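Local atomic coordinates of N-acyl-D-glutamate deacylase (Bordetella bronchiseptica, PDB entry 3GIP), a protein that catalyses the hydrolysis of N-acyl-D-glutamate to D-glutamate and a carboxylate, probably with the help of bound zinc, as in the amidohydrolase superfamily. Residues P161-Q174 with A199-R211. Sequence-based numbering, arbitrary orientation.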
loop_
_atom_site.group_PDB
_atom_site.type_symbol
_atom_site.label_atom_id
_atom_site.label_comp_id
_atom_site.label_asym_id
_atom_site.label_seq_id
_atom_site.Cartn_x
_atom_site.Cartn_y
_atom_site.Cartn_z
ATOM N N PRO A 161 0.218 -13.128 -25.599
ATOM C CA PRO A 161 1.614 -12.840 -25.933
ATOM C C PRO A 161 2.289 -13.916 -26.771
ATOM O O PRO A 161 2.011 -15.106 -26.617
ATOM C CB PRO A 161 2.263 -12.694 -24.564
ATOM C CG PRO A 161 1.520 -13.713 -23.756
ATOM C CD PRO A 161 0.079 -13.490 -24.177
ATOM N N THR A 162 3.167 -13.489 -27.672
ATOM C CA THR A 162 3.913 -14.435 -28.485
ATOM C C THR A 162 5.027 -14.897 -27.558
ATOM O O THR A 162 5.228 -14.313 -26.493
ATOM C CB THR A 162 4.540 -13.765 -29.720
ATOM O OG1 THR A 162 5.439 -12.732 -29.299
ATOM C CG2 THR A 162 3.461 -13.167 -30.605
ATOM N N ALA A 163 5.749 -15.939 -27.946
ATOM C CA ALA A 163 6.831 -16.430 -27.108
ATOM C C ALA A 163 7.845 -15.319 -26.862
ATOM O O ALA A 163 8.367 -15.177 -25.757
ATOM C CB ALA A 163 7.507 -17.621 -27.771
ATOM N N ALA A 164 8.113 -14.524 -27.896
ATOM C CA ALA A 164 9.068 -13.426 -27.787
ATOM C C ALA A 164 8.580 -12.330 -26.840
ATOM O O ALA A 164 9.368 -11.766 -26.081
ATOM C CB ALA A 164 9.351 -12.838 -29.167
ATOM N N GLU A 165 7.290 -12.019 -26.896
ATOM C CA GLU A 165 6.729 -10.987 -26.026
ATOM C C GLU A 165 6.729 -11.462 -24.575
ATOM O O GLU A 165 6.992 -10.680 -23.660
ATOM C CB GLU A 165 5.309 -10.622 -26.473
ATOM C CG GLU A 165 5.262 -9.964 -27.847
ATOM C CD GLU A 165 3.851 -9.748 -28.360
ATOM O OE1 GLU A 165 3.000 -10.637 -28.151
ATOM O OE2 GLU A 165 3.600 -8.696 -28.989
ATOM N N GLN A 166 6.441 -12.745 -24.366
ATOM C CA GLN A 166 6.446 -13.300 -23.016
ATOM C C GLN A 166 7.863 -13.189 -22.467
ATOM O O GLN A 166 8.067 -12.801 -21.317
ATOM C CB GLN A 166 6.011 -14.765 -23.034
ATOM C CG GLN A 166 6.099 -15.478 -21.681
ATOM C CD GLN A 166 5.111 -14.938 -20.659
ATOM O OE1 GLN A 166 3.953 -14.676 -20.980
ATOM N NE2 GLN A 166 5.563 -14.789 -19.414
ATOM N N GLN A 167 8.848 -13.520 -23.298
ATOM C CA GLN A 167 10.234 -13.443 -22.855
ATOM C C GLN A 167 10.643 -11.993 -22.618
ATOM O O GLN A 167 11.440 -11.703 -21.726
ATOM C CB GLN A 167 11.166 -14.088 -23.887
ATOM C CG GLN A 167 12.596 -14.268 -23.394
ATOM C CD GLN A 167 12.674 -15.090 -22.117
ATOM O OE1 GLN A 167 12.160 -16.207 -22.055
ATOM N NE2 GLN A 167 13.319 -14.540 -21.094
ATOM N N ALA A 168 10.099 -11.079 -23.416
ATOM C CA ALA A 168 10.417 -9.663 -23.261
ATOM C C ALA A 168 9.917 -9.169 -21.908
ATOM O O ALA A 168 10.608 -8.426 -21.212
ATOM C CB ALA A 168 9.781 -8.853 -24.378
ATOM N N MET A 169 8.712 -9.582 -21.535
ATOM C CA MET A 169 8.160 -9.168 -20.252
ATOM C C MET A 169 8.989 -9.752 -19.113
ATOM O O MET A 169 9.233 -9.087 -18.105
ATOM C CB MET A 169 6.697 -9.605 -20.128
ATOM C CG MET A 169 5.763 -8.879 -21.088
ATOM S SD MET A 169 4.007 -9.149 -20.735
ATOM C CE MET A 169 3.741 -10.701 -21.569
ATOM N N GLN A 170 9.437 -10.992 -19.278
ATOM C CA GLN A 170 10.251 -11.623 -18.254
ATOM C C GLN A 170 11.603 -10.923 -18.141
ATOM O O GLN A 170 12.108 -10.714 -17.039
ATOM C CB GLN A 170 10.427 -13.114 -18.559
ATOM C CG GLN A 170 9.204 -13.934 -18.174
ATOM C CD GLN A 170 9.314 -15.396 -18.544
ATOM O OE1 GLN A 170 10.395 -15.990 -18.492
ATOM N NE2 GLN A 170 8.186 -15.995 -18.898
ATOM N N ASP A 171 12.181 -10.544 -19.279
ATOM C CA ASP A 171 13.467 -9.856 -19.266
ATOM C C ASP A 171 13.327 -8.470 -18.642
ATOM O O ASP A 171 14.222 -8.012 -17.926
ATOM C CB ASP A 171 14.030 -9.732 -20.685
ATOM C CG ASP A 171 14.471 -11.068 -21.257
ATOM O OD1 ASP A 171 14.751 -11.993 -20.466
ATOM O OD2 ASP A 171 14.555 -11.188 -22.500
ATOM N N MET A 172 12.203 -7.808 -18.914
ATOM C CA MET A 172 11.949 -6.486 -18.349
ATOM C C MET A 172 11.809 -6.630 -16.837
ATOM O O MET A 172 12.304 -5.802 -16.073
ATOM C CB MET A 172 10.666 -5.888 -18.926
ATOM C CG MET A 172 10.741 -5.537 -20.404
ATOM S SD MET A 172 9.227 -4.727 -20.973
ATOM C CE MET A 172 9.581 -3.050 -20.539
ATOM N N LEU A 173 11.130 -7.687 -16.409
ATOM C CA LEU A 173 10.953 -7.929 -14.984
ATOM C C LEU A 173 12.310 -8.218 -14.353
ATOM O O LEU A 173 12.636 -7.689 -13.291
ATOM C CB LEU A 173 10.011 -9.113 -14.750
ATOM C CG LEU A 173 9.946 -9.627 -13.307
ATOM C CD1 LEU A 173 9.571 -8.490 -12.363
ATOM C CD2 LEU A 173 8.940 -10.752 -13.216
ATOM N N GLN A 174 13.109 -9.048 -15.019
ATOM C CA GLN A 174 14.426 -9.393 -14.499
ATOM C C GLN A 174 15.276 -8.144 -14.313
ATOM O O GLN A 174 15.956 -7.990 -13.298
ATOM C CB GLN A 174 15.141 -10.367 -15.441
ATOM C CG GLN A 174 16.433 -10.917 -14.860
ATOM C CD GLN A 174 17.147 -11.858 -15.807
ATOM O OE1 GLN A 174 16.521 -12.707 -16.441
ATOM N NE2 GLN A 174 18.467 -11.725 -15.894
ATOM N N ALA A 199 -0.007 -19.441 -17.896
ATOM C CA ALA A 199 1.368 -19.511 -18.394
ATOM C C ALA A 199 2.120 -18.182 -18.336
ATOM O O ALA A 199 3.304 -18.143 -17.993
ATOM C CB ALA A 199 1.376 -20.049 -19.826
ATOM N N GLU A 200 1.435 -17.099 -18.680
ATOM C CA GLU A 200 2.039 -15.773 -18.669
ATOM C C GLU A 200 2.426 -15.336 -17.261
ATOM O O GLU A 200 3.545 -14.873 -17.018
ATOM C CB GLU A 200 1.064 -14.756 -19.271
ATOM C CG GLU A 200 1.583 -13.326 -19.298
ATOM C CD GLU A 200 0.618 -12.373 -19.978
ATOM O OE1 GLU A 200 -0.137 -12.826 -20.867
ATOM O OE2 GLU A 200 0.623 -11.170 -19.640
ATOM N N LEU A 201 1.493 -15.492 -16.329
ATOM C CA LEU A 201 1.729 -15.094 -14.950
ATOM C C LEU A 201 2.770 -15.983 -14.274
ATOM O O LEU A 201 3.602 -15.500 -13.502
ATOM C CB LEU A 201 0.402 -15.120 -14.183
ATOM C CG LEU A 201 -0.680 -14.241 -14.830
ATOM C CD1 LEU A 201 -1.996 -14.383 -14.075
ATOM C CD2 LEU A 201 -0.218 -12.785 -14.846
ATOM N N GLU A 202 2.735 -17.275 -14.582
ATOM C CA GLU A 202 3.686 -18.216 -14.003
ATOM C C GLU A 202 5.097 -17.899 -14.485
ATOM O O GLU A 202 6.059 -18.022 -13.729
ATOM C CB GLU A 202 3.311 -19.650 -14.385
ATOM C CG GLU A 202 1.946 -20.072 -13.869
ATOM C CD GLU A 202 1.533 -21.446 -14.354
ATOM O OE1 GLU A 202 1.854 -21.788 -15.513
ATOM O OE2 GLU A 202 0.873 -22.176 -13.583
ATOM N N GLY A 203 5.213 -17.492 -15.748
ATOM C CA GLY A 203 6.516 -17.150 -16.289
ATOM C C GLY A 203 7.153 -16.026 -15.496
ATOM O O GLY A 203 8.333 -16.085 -15.150
ATOM N N LEU A 204 6.367 -14.995 -15.196
ATOM C CA LEU A 204 6.872 -13.863 -14.431
ATOM C C LEU A 204 7.168 -14.301 -12.999
ATOM O O LEU A 204 8.161 -13.878 -12.400
ATOM C CB LEU A 204 5.843 -12.728 -14.437
ATOM C CG LEU A 204 5.597 -12.124 -15.824
ATOM C CD1 LEU A 204 4.423 -11.155 -15.781
ATOM C CD2 LEU A 204 6.858 -11.413 -16.295
ATOM N N ALA A 205 6.307 -15.156 -12.459
ATOM C CA ALA A 205 6.477 -15.658 -11.100
ATOM C C ALA A 205 7.773 -16.456 -10.948
ATOM O O ALA A 205 8.422 -16.404 -9.902
ATOM C CB ALA A 205 5.274 -16.518 -10.706
ATOM N N ARG A 206 8.152 -17.194 -11.990
ATOM C CA ARG A 206 9.386 -17.976 -11.937
ATOM C C ARG A 206 10.585 -17.039 -11.843
ATOM O O ARG A 206 11.550 -17.314 -11.126
ATOM C CB ARG A 206 9.528 -18.866 -13.177
ATOM C CG ARG A 206 8.568 -20.043 -13.235
ATOM C CD ARG A 206 9.070 -21.110 -14.208
ATOM N NE ARG A 206 9.206 -20.606 -15.575
ATOM C CZ ARG A 206 8.190 -20.421 -16.411
ATOM N NH1 ARG A 206 6.952 -20.699 -16.028
ATOM N NH2 ARG A 206 8.412 -19.955 -17.634
ATOM N N VAL A 207 10.524 -15.935 -12.579
ATOM C CA VAL A 207 11.598 -14.952 -12.563
ATOM C C VAL A 207 11.711 -14.332 -11.172
ATOM O O VAL A 207 12.810 -14.149 -10.650
ATOM C CB VAL A 207 11.343 -13.833 -13.602
ATOM C CG1 VAL A 207 12.410 -12.755 -13.486
ATOM C CG2 VAL A 207 11.335 -14.426 -15.006
ATOM N N ALA A 208 10.569 -14.009 -10.571
ATOM C CA ALA A 208 10.566 -13.412 -9.239
ATOM C C ALA A 208 11.019 -14.425 -8.187
ATOM O O ALA A 208 11.862 -14.124 -7.339
ATOM C CB ALA A 208 9.166 -12.897 -8.905
ATOM N N ALA A 209 10.463 -15.627 -8.257
ATOM C CA ALA A 209 10.791 -16.684 -7.305
ATOM C C ALA A 209 12.283 -17.009 -7.279
ATOM O O ALA A 209 12.864 -17.212 -6.211
ATOM C CB ALA A 209 9.991 -17.934 -7.632
ATOM N N GLU A 210 12.903 -17.049 -8.453
ATOM C CA GLU A 210 14.327 -17.361 -8.551
ATOM C C GLU A 210 15.187 -16.352 -7.798
ATOM O O GLU A 210 16.280 -16.678 -7.329
ATOM C CB GLU A 210 14.760 -17.402 -10.020
ATOM C CG GLU A 210 16.249 -17.655 -10.222
ATOM C CD GLU A 210 16.690 -19.021 -9.725
ATOM O OE1 GLU A 210 17.913 -19.278 -9.702
ATOM O OE2 GLU A 210 15.819 -19.840 -9.363
ATOM N N ARG A 211 14.689 -15.128 -7.680
ATOM C CA ARG A 211 15.421 -14.074 -6.994
ATOM C C ARG A 211 14.814 -13.741 -5.636
ATOM O O ARG A 211 15.134 -12.717 -5.031
ATOM C CB ARG A 211 15.465 -12.839 -7.892
ATOM C CG ARG A 211 16.155 -13.145 -9.211
ATOM C CD ARG A 211 16.001 -12.051 -10.246
ATOM N NE ARG A 211 16.750 -12.393 -11.452
ATOM C CZ ARG A 211 16.476 -13.430 -12.241
ATOM N NH1 ARG A 211 15.457 -14.236 -11.965
ATOM N NH2 ARG A 211 17.239 -13.677 -13.297
#
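Gln166 reaches across to the first turn of helix 198-210, where its NE2 donates to Glu200 O at 3.1 Å. The N-H...O angle is 149°, and the donor lies in the carbonyl plane on a lone pair. Bent at chi2, the chain lets the amide lie against Glu200, with Gln166 OE1 3.2 Å from Glu200 CG. Amide and carboxylate planes stand 58° apart. The extended Glu200 chain passes at about a right angle to Met169, and Met169 CE lies 3.7 Å from Glu200 OE2, while Glu200 OE1 touches CG and CD of Pro161 and forms a salt bridge with Arg150. Gln170 fits as a knob among Gly203, Leu204, Arg206 and Val207, its CG 3.8 Å from Val207 CG2. Deeper in, Leu173 CD2 packs 3.8 Å from Leu204 CD2, and both leucines rest on Phe184 of strand 183-187. At the far end Gln174 CG lies over one face of the Arg211 guanidinium, 3.6 Å from Arg211 CZ; Arg211 NH1 instead bonds Val207 O, and Gln174 NE2 bonds Glu178. The axes, 9.4 Å apart at 29°, fit neighbouring, roughly parallel outer helices of the amidohydrolase TIM barrel. The chemistry thus sets an apolar layer of Leu173 and Leu204 against strand 183-187, with glutamines and charged groups beside it and at the two ends, and Glu200 probably kept ionised by Arg150 despite its burial.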